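Local coordinates for tetratricopeptide repeat protein (Parabacteroides merdae ATCC 43184, PDB 4R7S) that is of unknown function but, as a helical tetratricopeptide repeat protein, probably serves as a scaffold for binding other proteins or peptides, at residues W127-Q130 against D131-I135; I151-K154 against M155-N158; Y159-S162 against E163-F166. All coordinates share one frame; numbering follows the deposited sequence.

Overall arrangement
The three contacts follow one another along the chain, each joining side chains a turn apart, on three successive helices. Contact 1 lies on helix 125-138, contact 2 at the C-terminal end of helix 143-156 and across its exit, and contact 3 on the first two turns of helix 159-172. Centres of contacts 1 and 2 are about 14 Å apart and those of contacts 2 and 3 about 8 Å; contacts 1 and 3 do not touch, their nearest atoms lying about 9 Å apart. Contact 2 is therefore the bridge: R156 forms a salt bridge with E129, while E153 and K154 pack on E161 and S162, consistent with the stacked helices of a tetratricopeptide repeat array.

Contact 1: residues W127-Q130 against D131-I135; sequences WAEQ and DFDKI
F132 lies one turn on from A128 in helix 125-138, one of the paired helices of a tetratricopeptide repeat, and its side chain runs back along the turn. CB is 4.0 Å from A128 O; CG stands anti to the carbonyl carbon (chi1 -57°), which swings the ring toward A128, where CD2 comes to 3.1 Å from A128 O. The ring meets this oxygen obliquely, and F132 CE2 then lies 4.0 Å from A128 CB. A small alanine suits this place because helices 109-121 and 143-156 close in on it through I120 and L152, and I120 also packs on F132. The backbone bond from F132 N to A128 O, 3.0 Å long, holds the turn beneath them. D131, also buried, points its carboxylate to R115 of helix 109-121, a salt bridge that probably offsets its charge. On the opposite flank, E129 and D133 bring two acids close, OE2 of E129 to OD2 of D133 4.3 Å. The charge of E129 is probably balanced by R156, through OE1, and the mutual repulsion is probably eased by a water that donates to both acids, 2.6 Å from E129 OE2 and 2.8 Å from D133 OD2.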
loop_
_atom_site.group_PDB
_atom_site.type_symbol
_atom_site.label_atom_id
_atom_site.label_comp_id
_atom_site.label_asym_id
_atom_site.label_seq_id
_atom_site.Cartn_x
_atom_site.Cartn_y
_atom_site.Cartn_z
ATOM N N TRP A 127 -10.294 -2.851 16.339
ATOM C CA TRP A 127 -9.087 -2.011 16.419
ATOM C C TRP A 127 -8.903 -1.160 15.152
ATOM O O TRP A 127 -8.410 -0.039 15.280
ATOM C CB TRP A 127 -7.796 -2.789 16.731
ATOM C CG TRP A 127 -7.730 -3.638 17.977
ATOM C CD1 TRP A 127 -6.808 -4.615 18.230
ATOM C CD2 TRP A 127 -8.592 -3.597 19.129
ATOM N NE1 TRP A 127 -7.045 -5.192 19.454
ATOM C CE2 TRP A 127 -8.132 -4.585 20.031
ATOM C CE3 TRP A 127 -9.686 -2.798 19.506
ATOM C CZ2 TRP A 127 -8.735 -4.805 21.277
ATOM C CZ3 TRP A 127 -10.329 -3.063 20.709
ATOM C CH2 TRP A 127 -9.843 -4.043 21.589
ATOM N N ALA A 128 -9.338 -1.654 13.958
ATOM C CA ALA A 128 -9.271 -0.882 12.703
ATOM C C ALA A 128 -10.183 0.350 12.799
ATOM O O ALA A 128 -9.756 1.475 12.536
ATOM C CB ALA A 128 -9.674 -1.743 11.528
ATOM N N GLU A 129 -11.399 0.131 13.294
ATOM C CA GLU A 129 -12.426 1.143 13.517
ATOM C C GLU A 129 -11.868 2.296 14.369
ATOM O O GLU A 129 -12.017 3.463 13.999
ATOM C CB GLU A 129 -13.619 0.477 14.224
ATOM C CG GLU A 129 -14.958 1.131 13.950
ATOM C CD GLU A 129 -16.095 0.635 14.821
ATOM O OE1 GLU A 129 -16.429 -0.570 14.750
ATOM O OE2 GLU A 129 -16.654 1.459 15.579
ATOM N N GLN A 130 -11.181 1.955 15.485
ATOM C CA GLN A 130 -10.619 2.922 16.426
ATOM C C GLN A 130 -9.486 3.768 15.789
ATOM O O GLN A 130 -9.395 4.966 16.070
ATOM C CB GLN A 130 -10.164 2.215 17.712
ATOM C CG GLN A 130 -11.362 1.698 18.514
ATOM C CD GLN A 130 -11.032 0.928 19.776
ATOM O OE1 GLN A 130 -10.082 1.241 20.506
ATOM N NE2 GLN A 130 -11.882 -0.042 20.111
ATOM N N ASP A 131 -8.704 3.170 14.874
ATOM C CA ASP A 131 -7.629 3.856 14.154
ATOM C C ASP A 131 -8.177 4.824 13.105
ATOM O O ASP A 131 -7.599 5.898 12.927
ATOM C CB ASP A 131 -6.657 2.850 13.506
ATOM C CG ASP A 131 -5.632 2.241 14.463
ATOM O OD1 ASP A 131 -5.580 2.671 15.642
ATOM O OD2 ASP A 131 -4.896 1.333 14.037
ATOM N N PHE A 132 -9.288 4.471 12.427
ATOM C CA PHE A 132 -9.885 5.391 11.444
ATOM C C PHE A 132 -10.612 6.525 12.186
ATOM O O PHE A 132 -10.514 7.685 11.770
ATOM C CB PHE A 132 -10.785 4.665 10.435
ATOM C CG PHE A 132 -10.065 3.570 9.677
ATOM C CD1 PHE A 132 -8.882 3.835 8.987
ATOM C CD2 PHE A 132 -10.567 2.273 9.653
ATOM C CE1 PHE A 132 -8.197 2.815 8.321
ATOM C CE2 PHE A 132 -9.895 1.254 8.959
ATOM C CZ PHE A 132 -8.715 1.532 8.301
ATOM N N ASP A 133 -11.206 6.218 13.352
ATOM C CA ASP A 133 -11.844 7.257 14.174
ATOM C C ASP A 133 -10.806 8.254 14.694
ATOM O O ASP A 133 -11.075 9.451 14.686
ATOM C CB ASP A 133 -12.626 6.648 15.340
ATOM C CG ASP A 133 -13.934 5.976 14.951
ATOM O OD1 ASP A 133 -14.541 6.388 13.924
ATOM O OD2 ASP A 133 -14.382 5.068 15.701
ATOM N N LYS A 134 -9.607 7.763 15.108
ATOM C CA LYS A 134 -8.506 8.599 15.608
ATOM C C LYS A 134 -8.109 9.617 14.564
ATOM O O LYS A 134 -7.875 10.762 14.929
ATOM C CB LYS A 134 -7.281 7.752 16.034
ATOM C CG LYS A 134 -6.266 8.486 16.929
ATOM C CD LYS A 134 -6.740 8.705 18.379
ATOM C CE LYS A 134 -5.828 9.615 19.165
ATOM N NZ LYS A 134 -6.362 9.884 20.527
ATOM N N ILE A 135 -8.042 9.213 13.269
ATOM C CA ILE A 135 -7.719 10.117 12.156
ATOM C C ILE A 135 -8.790 11.217 12.064
ATOM O O ILE A 135 -8.452 12.396 12.094
ATOM C CB ILE A 135 -7.555 9.383 10.796
ATOM C CG1 ILE A 135 -6.489 8.281 10.889
ATOM C CG2 ILE A 135 -7.221 10.404 9.686
ATOM C CD1 ILE A 135 -6.326 7.387 9.723
HETATM O O HOH W 1 -17.037 4.052 15.543
#

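Contact 2: residues I151-K154 against M155-N158. With EDO (1,2-ethanediol), chain D.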
loop_
_atom_site.group_PDB
_atom_site.type_symbol
_atom_site.label_atom_id
_atom_site.label_comp_id
_atom_site.label_asym_id
_atom_site.label_seq_id
_atom_site.Cartn_x
_atom_site.Cartn_y
_atom_site.Cartn_z
ATOM N N ILE A 151 -14.173 0.079 3.776
ATOM C CA ILE A 151 -13.513 -1.215 3.509
ATOM C C ILE A 151 -13.749 -2.148 4.694
ATOM O O ILE A 151 -14.128 -3.290 4.492
ATOM C CB ILE A 151 -12.000 -1.026 3.167
ATOM C CG1 ILE A 151 -11.849 -0.229 1.855
ATOM C CG2 ILE A 151 -11.248 -2.379 3.082
ATOM C CD1 ILE A 151 -10.605 0.613 1.814
ATOM N N LEU A 152 -13.574 -1.641 5.914
ATOM C CA LEU A 152 -13.795 -2.354 7.182
ATOM C C LEU A 152 -15.210 -2.958 7.274
ATOM O O LEU A 152 -15.357 -4.144 7.580
ATOM C CB LEU A 152 -13.584 -1.353 8.328
ATOM C CG LEU A 152 -14.002 -1.781 9.713
ATOM C CD1 LEU A 152 -13.123 -2.884 10.200
ATOM C CD2 LEU A 152 -13.901 -0.648 10.659
ATOM N N GLU A 153 -16.237 -2.134 7.009
ATOM C CA GLU A 153 -17.650 -2.516 7.077
ATOM C C GLU A 153 -17.977 -3.593 6.092
ATOM O O GLU A 153 -18.682 -4.538 6.449
ATOM C CB GLU A 153 -18.565 -1.306 6.886
ATOM C CG GLU A 153 -18.579 -0.355 8.076
ATOM C CD GLU A 153 -18.906 -0.869 9.472
ATOM O OE1 GLU A 153 -19.153 -2.084 9.649
ATOM O OE2 GLU A 153 -18.917 -0.032 10.403
ATOM N N LYS A 154 -17.451 -3.477 4.864
ATOM C CA LYS A 154 -17.584 -4.494 3.826
ATOM C C LYS A 154 -16.973 -5.837 4.329
ATOM O O LYS A 154 -17.627 -6.869 4.258
ATOM C CB LYS A 154 -16.868 -4.007 2.557
ATOM C CG LYS A 154 -16.647 -5.113 1.519
ATOM C CD LYS A 154 -15.817 -4.656 0.335
ATOM C CE LYS A 154 -14.339 -4.855 0.555
ATOM N NZ LYS A 154 -13.584 -4.204 -0.533
HETATM N N MSE A 155 -15.737 -5.818 4.858
HETATM C CA MSE A 155 -15.074 -7.049 5.337
HETATM C C MSE A 155 -15.794 -7.693 6.548
HETATM O O MSE A 155 -15.723 -8.916 6.727
HETATM C CB MSE A 155 -13.612 -6.781 5.666
HETATM C CG MSE A 155 -12.782 -6.325 4.456
HETATM SE SE MSE A 155 -12.857 -7.444 2.842
HETATM C CE MSE A 155 -12.593 -9.253 3.686
ATOM N N ARG A 156 -16.479 -6.868 7.364
ATOM C CA ARG A 156 -17.289 -7.270 8.520
ATOM C C ARG A 156 -18.645 -7.880 8.112
ATOM O O ARG A 156 -19.328 -8.477 8.940
ATOM C CB ARG A 156 -17.604 -6.023 9.335
ATOM C CG ARG A 156 -16.627 -5.700 10.365
ATOM C CD ARG A 156 -17.375 -5.261 11.577
ATOM N NE ARG A 156 -17.595 -3.826 11.578
ATOM C CZ ARG A 156 -17.063 -3.005 12.463
ATOM N NH1 ARG A 156 -16.265 -3.474 13.418
ATOM N NH2 ARG A 156 -17.327 -1.704 12.410
ATOM N N GLY A 157 -19.064 -7.622 6.884
ATOM C CA GLY A 157 -20.366 -8.041 6.376
ATOM C C GLY A 157 -21.453 -6.991 6.574
ATOM O O GLY A 157 -22.627 -7.301 6.357
ATOM N N ASN A 158 -21.097 -5.736 6.987
ATOM C CA ASN A 158 -22.103 -4.663 7.148
ATOM C C ASN A 158 -22.144 -3.885 5.857
ATOM O O ASN A 158 -21.742 -2.723 5.804
ATOM C CB ASN A 158 -21.843 -3.744 8.380
ATOM C CG ASN A 158 -21.842 -4.464 9.710
ATOM O OD1 ASN A 158 -22.392 -5.570 9.872
ATOM N ND2 ASN A 158 -21.212 -3.850 10.699
HETATM C C1 EDO D . -10.034 -3.552 -0.711
HETATM O O1 EDO D . -10.411 -4.345 0.408
HETATM C C2 EDO D . -9.368 -2.204 -0.271
HETATM O O2 EDO D . -8.145 -2.384 0.437
#
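E153 and R156, a turn apart at the end of helix 143-156, form a side-on salt bridge. R156 NE donates to E153 OE1 at 3.0 Å and NH2 to OE2 at 3.1 Å; both oxygens lie in the guanidinium plane, yet both nitrogens stand above the carboxylate, the two planes being 50° apart. The bend of E153 at chi2 (-55°) brings its acid alongside the arginine. N158 ND2 donates a hydrogen bond to E153 OE1, 2.9 Å, from the opposite face to NE, so one oxygen ties R156, in the last turn, to N158 beyond G157. Among backbone bonds, N158 N reaches back to E153 O (2.7 Å) and G157 N to K154 O (3.1 Å), closing a Schellman motif where glycine suits the positive phi of 92°. In packing, L152 CG lies over the centre of the flat R156 cation. I151 CG2 touches M155 CG loosely (4.5 Å), and selenomethionine M155 rests SE 3.8 Å from K154 CE. K154 NZ bonds weakly to O1 of a 1,2-ethanediol, probably from the crystallisation liquor, besides its salt bridge to D185 of helix 178-189. E153 and K154 pack against helix 159-172; R156 NH2 is shared with E129 of helix 125-138.

Contact 3: residues Y159-S162 against E163-F166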
loop_
_atom_site.group_PDB
_atom_site.type_symbol
_atom_site.label_atom_id
_atom_site.label_comp_id
_atom_site.label_asym_id
_atom_site.label_seq_id
_atom_site.Cartn_x
_atom_site.Cartn_y
_atom_site.Cartn_z
ATOM N N TYR A 159 -22.623 -4.568 4.814
ATOM C CA TYR A 159 -22.686 -4.133 3.428
ATOM C C TYR A 159 -23.451 -2.843 3.234
ATOM O O TYR A 159 -23.004 -2.009 2.454
ATOM C CB TYR A 159 -23.271 -5.248 2.550
ATOM C CG TYR A 159 -22.432 -6.510 2.582
ATOM C CD1 TYR A 159 -21.090 -6.488 2.213
ATOM C CD2 TYR A 159 -22.975 -7.726 2.999
ATOM C CE1 TYR A 159 -20.298 -7.635 2.277
ATOM C CE2 TYR A 159 -22.199 -8.892 3.033
ATOM C CZ TYR A 159 -20.856 -8.838 2.676
ATOM O OH TYR A 159 -20.045 -9.951 2.744
ATOM N N ASP A 160 -24.540 -2.636 3.976
ATOM C CA ASP A 160 -25.350 -1.425 3.870
ATOM C C ASP A 160 -24.622 -0.226 4.416
ATOM O O ASP A 160 -24.782 0.888 3.888
ATOM C CB ASP A 160 -26.688 -1.602 4.600
ATOM C CG ASP A 160 -27.642 -2.595 3.946
ATOM O OD1 ASP A 160 -27.557 -2.781 2.693
ATOM O OD2 ASP A 160 -28.509 -3.148 4.671
ATOM N N GLU A 161 -23.836 -0.430 5.486
ATOM C CA GLU A 161 -23.070 0.664 6.071
ATOM C C GLU A 161 -21.948 1.039 5.082
ATOM O O GLU A 161 -21.781 2.217 4.734
ATOM C CB GLU A 161 -22.543 0.288 7.476
ATOM C CG GLU A 161 -21.907 1.424 8.280
ATOM C CD GLU A 161 -22.533 2.815 8.324
ATOM O OE1 GLU A 161 -23.643 3.014 7.776
ATOM O OE2 GLU A 161 -21.875 3.725 8.882
ATOM N N SER A 162 -21.278 0.012 4.550
ATOM C CA SER A 162 -20.231 0.177 3.578
ATOM C C SER A 162 -20.749 0.935 2.344
ATOM O O SER A 162 -20.087 1.857 1.847
ATOM C CB SER A 162 -19.690 -1.193 3.186
ATOM O OG SER A 162 -18.582 -1.032 2.321
ATOM N N GLU A 163 -21.934 0.545 1.859
ATOM C CA GLU A 163 -22.545 1.153 0.680
ATOM C C GLU A 163 -22.901 2.603 0.952
ATOM O O GLU A 163 -22.687 3.447 0.086
ATOM C CB GLU A 163 -23.782 0.351 0.242
ATOM C CG GLU A 163 -24.404 0.904 -1.030
ATOM C CD GLU A 163 -25.760 0.368 -1.428
ATOM O OE1 GLU A 163 -26.539 -0.075 -0.554
ATOM O OE2 GLU A 163 -26.056 0.430 -2.636
ATOM N N ARG A 164 -23.426 2.898 2.160
ATOM C CA ARG A 164 -23.762 4.264 2.537
ATOM C C ARG A 164 -22.516 5.171 2.454
ATOM O O ARG A 164 -22.605 6.266 1.888
ATOM C CB ARG A 164 -24.354 4.290 3.953
ATOM C CG ARG A 164 -24.910 5.646 4.354
ATOM C CD ARG A 164 -25.077 5.798 5.859
ATOM N NE ARG A 164 -23.845 5.555 6.623
ATOM C CZ ARG A 164 -22.849 6.421 6.775
ATOM N NH1 ARG A 164 -22.895 7.611 6.181
ATOM N NH2 ARG A 164 -21.792 6.104 7.512
ATOM N N ILE A 165 -21.357 4.690 2.979
ATOM C CA ILE A 165 -20.092 5.441 2.996
ATOM C C ILE A 165 -19.601 5.684 1.564
ATOM O O ILE A 165 -19.275 6.823 1.226
ATOM C CB ILE A 165 -19.013 4.750 3.860
ATOM C CG1 ILE A 165 -19.507 4.591 5.308
ATOM C CG2 ILE A 165 -17.677 5.539 3.787
ATOM C CD1 ILE A 165 -18.716 3.621 6.193
ATOM N N PHE A 166 -19.560 4.626 0.729
ATOM C CA PHE A 166 -19.133 4.758 -0.663
ATOM C C PHE A 166 -20.066 5.669 -1.413
ATOM O O PHE A 166 -19.595 6.428 -2.243
ATOM C CB PHE A 166 -19.067 3.396 -1.380
ATOM C CG PHE A 166 -17.804 2.622 -1.140
ATOM C CD1 PHE A 166 -16.587 3.068 -1.650
ATOM C CD2 PHE A 166 -17.827 1.431 -0.436
ATOM C CE1 PHE A 166 -15.407 2.343 -1.429
ATOM C CE2 PHE A 166 -16.653 0.699 -0.230
ATOM C CZ PHE A 166 -15.448 1.166 -0.715
HETATM O O HOH W 2 -26.863 1.796 2.245
#
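E161 and R164 run alongside each other in the same direction, one turn apart on a partly exposed side of helix 159-172, and form a two-nitrogen, side-on salt bridge. The arginine presents its NE edge: NE gives a nearly straight bond to E161 OE1 (2.8 Å, 176°), and NH2 another to OE2 at 2.7 Å. Each oxygen sits in the guanidinium plane, but the acid is turned 35° against it, so NE comes to OE1 on the syn side, somewhat out of plane, while NH2 approaches OE2 from above the carboxylate. E161 reaches this position by bending at chi2 (43°), which turns the acid forward along the helix, toward R164, and two bonds between the same two groups should restrict rotation of both. Long, flexible chains with complementary charges suit this partly open surface. S162 and F166 face helix 143-156. In a tetratricopeptide repeat array each helix packs between neighbours, and here S162, small enough for a tight helix approach, turns OG to the backbone oxygen of A150. The F166 ring leans against S162, with CE2 3.6 Å from OG and CD2 3.2 Å from S162 O, the carbonyl oxygen meeting it obliquely. I165 lays CG1 3.3 Å from E161 O and touches A150, on which the large apolar ring of F166 also packs, together with L147. On a third side, D160 and E163 bring like charges to 4.3 Å between OD1 and OE1; E163 sends OE2 to the hydroxyl of Y187, and a water donates to D160 O at 2.8 Å and weakly to E163 OE1.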